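Local atomic coordinates of protein angel homolog 2 (Homo sapiens, PDB entry 6RW0), a protein that acts as a 2',3'-cyclic phosphatase of the CCR4 deadenylase family and probably binds the 3'-untranslated regions of mRNAs. Residues P87-L90 with K91-H95; T353-S357 with R358-T362; N407-N411 with E412-S416. All coordinates share one frame; numbering follows the deposited sequence.

Contact 1 (P87-L90 with K91-H95); sequences PNIL and KEIKH
Helix 82-96 carries both segments, and Pro87-Leu90 hands on to Lys91-His95 through four i to i+4 backbone bonds. Lys91 N donates to Pro87 O at 3.0 Å, followed by Glu92 N to Asn88 O, Ile93 N to Ile89 O and Lys94 N to Leu90 O, the last at 2.9 Å. Pro87 has no N-H to offer the turn before it, and the helix is kinked there; the Lys91 bond, next to the kink, is the most bent of the four (154° at the hydrogen). Ile89 and Ile93 lie side by side and point the same way, with CG2 of Ile89 4.0 Å from CD1 of Ile93. The CG1 branch of Ile93 stands beside its own backbone N (chi1 -68°), which brings CG1 alongside Ile89 O at 3.4 Å. This apolar ridge faces inward: Ile89 rests on Ile59, and Ile93 on Leu119 of helix 108-121, which Leu90 also touches at Ser118. Glu92 runs its CG past Asn88 O at 3.6 Å before OE1 hydrogen-bonds to Tyr57 OH, while Asn88 ND2 reaches Ser415 OG and Glu412 O. Of the Lys91 side chain, CB comes within 3.3 Å of Pro87 O, and the extended chain leads off the helix. The pattern is that of an amphipathic alpha-helix packed beside strand 49-58 in the DNase I-like fold.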
loop_
_atom_site.group_PDB
_atom_site.type_symbol
_atom_site.label_atom_id
_atom_site.label_comp_id
_atom_site.label_asym_id
_atom_site.label_seq_id
_atom_site.Cartn_x
_atom_site.Cartn_y
_atom_site.Cartn_z
ATOM N N PRO A 87 -12.732 8.595 -15.964
ATOM C CA PRO A 87 -13.324 9.870 -15.527
ATOM C C PRO A 87 -13.802 9.854 -14.087
ATOM O O PRO A 87 -13.678 10.869 -13.390
ATOM C CB PRO A 87 -14.463 10.098 -16.530
ATOM C CG PRO A 87 -14.041 9.348 -17.749
ATOM C CD PRO A 87 -13.302 8.128 -17.242
ATOM N N ASN A 88 -14.353 8.733 -13.620
ATOM C CA ASN A 88 -14.774 8.641 -12.225
ATOM C C ASN A 88 -13.582 8.690 -11.275
ATOM O O ASN A 88 -13.627 9.375 -10.246
ATOM C CB ASN A 88 -15.541 7.341 -12.007
ATOM C CG ASN A 88 -17.018 7.471 -12.296
ATOM O OD1 ASN A 88 -17.539 8.568 -12.513
ATOM N ND2 ASN A 88 -17.709 6.344 -12.279
ATOM N N ILE A 89 -12.513 7.963 -11.598
ATOM C CA ILE A 89 -11.328 7.938 -10.743
ATOM C C ILE A 89 -10.698 9.321 -10.677
ATOM O O ILE A 89 -10.331 9.806 -9.596
ATOM C CB ILE A 89 -10.339 6.880 -11.266
ATOM C CG1 ILE A 89 -10.902 5.471 -11.037
ATOM C CG2 ILE A 89 -8.983 7.042 -10.601
ATOM C CD1 ILE A 89 -10.297 4.405 -11.933
ATOM N N LEU A 90 -10.576 9.987 -11.827
ATOM C CA LEU A 90 -9.995 11.325 -11.839
ATOM C C LEU A 90 -10.857 12.307 -11.052
ATOM O O LEU A 90 -10.334 13.157 -10.321
ATOM C CB LEU A 90 -9.810 11.789 -13.284
ATOM C CG LEU A 90 -9.224 13.187 -13.485
ATOM C CD1 LEU A 90 -7.816 13.219 -12.928
ATOM C CD2 LEU A 90 -9.269 13.589 -14.957
ATOM N N LYS A 91 -12.183 12.191 -11.173
ATOM C CA LYS A 91 -13.081 13.065 -10.426
ATOM C C LYS A 91 -12.906 12.883 -8.923
ATOM O O LYS A 91 -12.922 13.867 -8.171
ATOM C CB LYS A 91 -14.518 12.771 -10.848
ATOM C CG LYS A 91 -15.575 13.584 -10.133
ATOM C CD LYS A 91 -16.956 13.265 -10.693
ATOM C CE LYS A 91 -18.042 14.087 -10.019
ATOM N NZ LYS A 91 -19.405 13.662 -10.447
ATOM N N GLU A 92 -12.743 11.636 -8.469
ATOM C CA GLU A 92 -12.493 11.383 -7.055
ATOM C C GLU A 92 -11.185 12.018 -6.609
ATOM O O GLU A 92 -11.099 12.612 -5.529
ATOM C CB GLU A 92 -12.343 9.888 -6.806
ATOM C CG GLU A 92 -13.542 9.062 -6.679
ATOM C CD GLU A 92 -13.126 7.644 -6.346
ATOM O OE1 GLU A 92 -12.620 6.941 -7.251
ATOM O OE2 GLU A 92 -13.273 7.253 -5.171
ATOM N N ILE A 93 -10.123 11.823 -7.394
ATOM C CA ILE A 93 -8.827 12.390 -7.035
ATOM C C ILE A 93 -8.924 13.905 -6.954
ATOM O O ILE A 93 -8.405 14.530 -6.023
ATOM C CB ILE A 93 -7.745 11.918 -8.025
ATOM C CG1 ILE A 93 -7.510 10.414 -7.849
ATOM C CG2 ILE A 93 -6.480 12.721 -7.821
ATOM C CD1 ILE A 93 -6.574 9.787 -8.901
ATOM N N LYS A 94 -9.616 14.516 -7.917
ATOM C CA LYS A 94 -9.786 15.964 -7.907
ATOM C C LYS A 94 -10.584 16.409 -6.693
ATOM O O LYS A 94 -10.271 17.428 -6.067
ATOM C CB LYS A 94 -10.475 16.406 -9.197
ATOM C CG LYS A 94 -10.605 17.899 -9.313
ATOM C CD LYS A 94 -11.015 18.333 -10.707
ATOM C CE LYS A 94 -11.194 19.848 -10.740
ATOM N NZ LYS A 94 -10.705 20.465 -12.003
ATOM N N HIS A 95 -11.612 15.642 -6.331
ATOM C CA HIS A 95 -12.480 16.029 -5.233
ATOM C C HIS A 95 -11.721 16.107 -3.918
ATOM O O HIS A 95 -11.890 17.062 -3.149
ATOM C CB HIS A 95 -13.602 15.012 -5.116
ATOM C CG HIS A 95 -14.587 15.342 -4.053
ATOM N ND1 HIS A 95 -14.670 14.643 -2.870
ATOM C CD2 HIS A 95 -15.521 16.319 -3.987
ATOM C CE1 HIS A 95 -15.638 15.157 -2.131
ATOM N NE2 HIS A 95 -16.161 16.180 -2.782
#

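Contact 2 (T353-S357 with R358-T362); sequences TTCHS and RSAIT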
loop_
_atom_site.group_PDB
_atom_site.type_symbol
_atom_site.label_atom_id
_atom_site.label_comp_id
_atom_site.label_asym_id
_atom_site.label_seq_id
_atom_site.Cartn_x
_atom_site.Cartn_y
_atom_site.Cartn_z
ATOM N N THR A 353 -11.574 -2.648 2.420
ATOM C CA THR A 353 -11.002 -1.748 1.419
ATOM C C THR A 353 -11.138 -2.286 -0.001
ATOM O O THR A 353 -10.765 -1.583 -0.947
ATOM C CB THR A 353 -9.523 -1.428 1.715
ATOM O OG1 THR A 353 -8.693 -2.588 1.545
ATOM C CG2 THR A 353 -9.359 -0.884 3.118
ATOM N N THR A 354 -11.653 -3.503 -0.180
ATOM C CA THR A 354 -11.854 -4.113 -1.495
ATOM C C THR A 354 -13.089 -4.993 -1.413
ATOM O O THR A 354 -13.393 -5.537 -0.350
ATOM C CB THR A 354 -10.595 -4.887 -1.915
ATOM O OG1 THR A 354 -10.710 -5.312 -3.278
ATOM C CG2 THR A 354 -10.368 -6.119 -1.056
ATOM N N CYS A 355 -13.831 -5.109 -2.524
ATOM C CA CYS A 355 -15.085 -5.878 -2.492
ATOM C C CYS A 355 -15.495 -6.312 -3.901
ATOM O O CYS A 355 -16.245 -5.605 -4.582
ATOM C CB CYS A 355 -16.226 -5.113 -1.846
ATOM S SG CYS A 355 -17.800 -6.056 -1.699
ATOM N N HIS A 356 -15.077 -7.512 -4.292
ATOM C CA HIS A 356 -15.512 -8.071 -5.567
ATOM C C HIS A 356 -16.164 -9.433 -5.360
ATOM O O HIS A 356 -16.497 -9.789 -4.226
ATOM C CB HIS A 356 -14.380 -8.082 -6.601
ATOM C CG HIS A 356 -13.167 -8.858 -6.200
ATOM N ND1 HIS A 356 -13.222 -10.156 -5.747
ATOM C CD2 HIS A 356 -11.852 -8.527 -6.239
ATOM C CE1 HIS A 356 -11.995 -10.590 -5.505
ATOM N NE2 HIS A 356 -11.147 -9.618 -5.795
ATOM N N SER A 357 -16.374 -10.190 -6.424
ATOM C CA SER A 357 -17.157 -11.445 -6.374
ATOM C C SER A 357 -16.526 -12.463 -5.421
ATOM O O SER A 357 -17.256 -13.283 -4.935
ATOM C CB SER A 357 -17.349 -12.031 -7.745
ATOM O OG SER A 357 -18.333 -11.317 -8.477
ATOM N N ARG A 358 -15.212 -12.454 -5.215
ATOM C CA ARG A 358 -14.584 -13.495 -4.374
ATOM C C ARG A 358 -13.947 -12.952 -3.095
ATOM O O ARG A 358 -13.445 -13.762 -2.347
ATOM C CB ARG A 358 -13.557 -14.243 -5.227
ATOM C CG ARG A 358 -14.186 -14.997 -6.388
ATOM C CD ARG A 358 -13.216 -15.899 -7.132
ATOM N NE ARG A 358 -12.697 -16.973 -6.306
ATOM C CZ ARG A 358 -13.255 -18.167 -6.192
ATOM N NH1 ARG A 358 -14.383 -18.444 -6.818
ATOM N NH2 ARG A 358 -12.679 -19.080 -5.440
ATOM N N SER A 359 -13.948 -11.652 -2.837
ATOM C CA SER A 359 -13.238 -11.113 -1.655
ATOM C C SER A 359 -13.834 -9.797 -1.153
ATOM O O SER A 359 -14.093 -8.949 -1.959
ATOM C CB SER A 359 -11.773 -10.917 -2.031
ATOM O OG SER A 359 -10.988 -10.607 -0.915
ATOM N N ALA A 360 -13.977 -9.652 0.160
ATOM C CA ALA A 360 -14.303 -8.366 0.790
ATOM C C ALA A 360 -13.546 -8.285 2.116
ATOM O O ALA A 360 -13.974 -8.860 3.124
ATOM C CB ALA A 360 -15.803 -8.204 1.006
ATOM N N ILE A 361 -12.431 -7.554 2.114
ATOM C CA ILE A 361 -11.469 -7.545 3.210
ATOM C C ILE A 361 -10.737 -6.205 3.192
ATOM O O ILE A 361 -10.810 -5.441 2.223
ATOM C CB ILE A 361 -10.449 -8.711 3.113
ATOM C CG1 ILE A 361 -9.805 -8.749 1.720
ATOM C CG2 ILE A 361 -11.086 -10.062 3.485
ATOM C CD1 ILE A 361 -8.754 -9.845 1.542
ATOM N N THR A 362 -10.017 -5.910 4.274
ATOM C CA THR A 362 -9.027 -4.836 4.262
ATOM C C THR A 362 -7.694 -5.443 3.830
ATOM O O THR A 362 -7.208 -6.379 4.475
ATOM C CB THR A 362 -8.862 -4.194 5.641
ATOM O OG1 THR A 362 -9.931 -3.276 5.910
ATOM C CG2 THR A 362 -7.539 -3.410 5.726
#
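The short, weakly bonded strands 354-356 and 359-361 run antiparallel at 162°, their axes 4.6 Å apart at the closest, and are joined by a tight turn at Ser357-Arg358. Near the turn His356 N donates to Ser359 O at 2.9 Å, while the return bond from Ser359 N to His356 O is weak. At the far end Ile361 O receives both Thr353 N (2.9 Å) and Thr354 N (3.2 Å), a classic beta bulge in this hairpin; Thr354 N comes in nearly along the C=O axis, Thr353 N from above the carbonyl plane. The His356 ring folds back over the turn, its CG set between backbone N and carbonyl carbon (chi1 59°), and ND1 accepts Arg358 N in the ring plane at 3.1 Å. Ser359 CB packs on CE1 of the ring at 3.5 Å, and Ser359 O lies over one ring face. With an alanine in place of His356, the Arg358 N-H would probably lose its acceptor and the turn be left freer to shift. The ring is about 6 Å from a bound magnesium ion. On the other face of the hairpin, Cys355 SG meets Ala360 CB at 4.0 Å against helix 400-405. Thr354 stands beside Ile361, its OG1 bonded to Asp417 O.

Contact 3 (N407-N411 with E412-S416); sequences NGLPN and ENNSS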
loop_
_atom_site.group_PDB
_atom_site.type_symbol
_atom_site.label_atom_id
_atom_site.label_comp_id
_atom_site.label_asym_id
_atom_site.label_seq_id
_atom_site.Cartn_x
_atom_site.Cartn_y
_atom_site.Cartn_z
ATOM N N ASN A 407 -24.194 -2.924 -4.700
ATOM C CA ASN A 407 -23.967 -3.995 -5.679
ATOM C C ASN A 407 -22.487 -4.230 -5.975
ATOM O O ASN A 407 -22.130 -4.694 -7.064
ATOM C CB ASN A 407 -24.802 -3.822 -6.953
ATOM C CG ASN A 407 -26.290 -3.911 -6.673
ATOM O OD1 ASN A 407 -26.696 -4.324 -5.588
ATOM N ND2 ASN A 407 -27.108 -3.533 -7.641
ATOM N N GLY A 408 -21.634 -3.982 -4.979
ATOM C CA GLY A 408 -20.232 -4.318 -5.057
ATOM C C GLY A 408 -19.418 -3.294 -5.823
ATOM O O GLY A 408 -19.891 -2.224 -6.217
ATOM N N LEU A 409 -18.145 -3.650 -5.982
ATOM C CA LEU A 409 -17.142 -2.768 -6.600
ATOM C C LEU A 409 -16.508 -3.463 -7.820
ATOM O O LEU A 409 -16.422 -4.673 -7.789
ATOM C CB LEU A 409 -16.045 -2.436 -5.601
ATOM C CG LEU A 409 -16.454 -1.529 -4.456
ATOM C CD1 LEU A 409 -15.251 -1.230 -3.589
ATOM C CD2 LEU A 409 -17.089 -0.254 -4.969
ATOM N N PRO A 410 -16.148 -2.799 -8.941
ATOM C CA PRO A 410 -16.553 -1.443 -9.315
ATOM C C PRO A 410 -18.069 -1.381 -9.583
ATOM O O PRO A 410 -18.729 -2.345 -9.747
ATOM C CB PRO A 410 -15.747 -1.083 -10.558
ATOM C CG PRO A 410 -15.427 -2.411 -11.157
ATOM C CD PRO A 410 -15.338 -3.372 -9.999
ATOM N N ASN A 411 -18.585 -0.176 -9.540
ATOM C CA ASN A 411 -20.020 0.069 -9.801
ATOM C C ASN A 411 -20.125 1.351 -10.626
ATOM O O ASN A 411 -19.124 1.890 -11.051
ATOM C CB ASN A 411 -20.822 -0.005 -8.501
ATOM C CG ASN A 411 -20.495 1.094 -7.523
ATOM O OD1 ASN A 411 -20.330 2.222 -7.919
ATOM N ND2 ASN A 411 -20.407 0.750 -6.255
ATOM N N GLU A 412 -21.328 1.812 -10.898
ATOM C CA GLU A 412 -21.478 2.979 -11.790
ATOM C C GLU A 412 -20.904 4.236 -11.136
ATOM O O GLU A 412 -20.731 5.189 -11.838
ATOM C CB GLU A 412 -22.922 3.151 -12.251
ATOM C CG GLU A 412 -23.939 3.091 -11.162
ATOM C CD GLU A 412 -25.288 2.688 -11.731
ATOM O OE1 GLU A 412 -26.025 3.584 -12.039
ATOM O OE2 GLU A 412 -25.525 1.466 -11.894
ATOM N N ASN A 413 -20.670 4.238 -9.830
ATOM C CA ASN A 413 -20.138 5.427 -9.114
ATOM C C ASN A 413 -18.700 5.259 -8.555
ATOM O O ASN A 413 -17.966 6.237 -8.539
ATOM C CB ASN A 413 -21.182 5.827 -8.066
ATOM C CG ASN A 413 -22.536 6.102 -8.698
ATOM O OD1 ASN A 413 -23.550 5.484 -8.372
ATOM N ND2 ASN A 413 -22.561 7.035 -9.627
ATOM N N ASN A 414 -18.321 4.087 -8.060
ATOM C CA ASN A 414 -16.979 3.796 -7.496
ATOM C C ASN A 414 -16.296 2.927 -8.541
ATOM O O ASN A 414 -16.692 1.818 -8.672
ATOM C CB ASN A 414 -17.086 3.090 -6.154
ATOM C CG ASN A 414 -17.995 3.809 -5.189
ATOM O OD1 ASN A 414 -19.053 3.291 -4.849
ATOM N ND2 ASN A 414 -17.566 4.967 -4.727
ATOM N N SER A 415 -15.257 3.426 -9.191
ATOM C CA SER A 415 -14.769 2.778 -10.405
ATOM C C SER A 415 -13.508 1.945 -10.203
ATOM O O SER A 415 -12.854 1.576 -11.185
ATOM C CB SER A 415 -14.601 3.788 -11.542
ATOM O OG SER A 415 -15.875 4.120 -12.081
ATOM N N SER A 416 -13.189 1.581 -8.968
ATOM C CA SER A 416 -12.204 0.553 -8.686
ATOM C C SER A 416 -12.844 -0.530 -7.821
ATOM O O SER A 416 -13.903 -0.318 -7.220
ATOM C CB SER A 416 -10.993 1.154 -7.965
ATOM O OG SER A 416 -10.130 0.118 -7.566
HETATM O O HOH W 1 -16.921 1.706 -12.689
#
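Glu412 follows Asn411 into a tight turn, its carboxylate leaving for a salt bridge with Arg76. Asn413 turns its backbone N-H back to Asn411 OD1, 2.8 Å away and in the plane of that side-chain carbonyl. This is an Asx turn, in the loop between helix 400-405 and strand 421-428, just past a cis peptide bond at Pro410. Asn414 tightens it: its N reaches the same OD1 from above the carbonyl plane at 2.7 Å, almost straight (170° at the hydrogen), and its O takes Asn411 N at 2.9 Å. The Asn411 amide fits between these groups because CG sits between the backbone N and carbonyl carbon (chi1 66°). Its ND2 is shared as well, giving one hydrogen to a lone pair of Asn414 OD1 at 3.2 Å and bonding Gly408 O at 3.0 Å. Four bonds thus grip the buried amide and fix its rotation; its plane stands 64° from that of the Asn414 amide. Asn414 CB also presses on Leu409 CD2 at 3.5 Å. Ser415 OG gives its hydrogen to a water that in turn donates to Asn411 O, the same OG being the acceptor of the Asn88 bond. Ser416 O lies against Leu409 CB at 3.4 Å, while its OG bonds to Asn58 O.

How the contacts relate
The three contacts follow one another along the chain, all within the endonuclease/exonuclease/phosphatase domain. Contact 3 lies between the others: its centre is 13 Å from that of contact 1 and 12 Å from that of contact 2, which are themselves 21 Å apart and do not touch. Helix 82-96 of contact 1 holds the 407-416 loop through Asn88, and the hairpin of contact 2 holds it through the backbone bond between Cys355 and Leu409. The loop, leading into strand 421-428, therefore bridges helix 82-96 and the hairpin of the second sheet. Magnesium lies closest to contacts 2 and 3, about 6 Å from the His356 side chain and about 7 Å from that of Ser416.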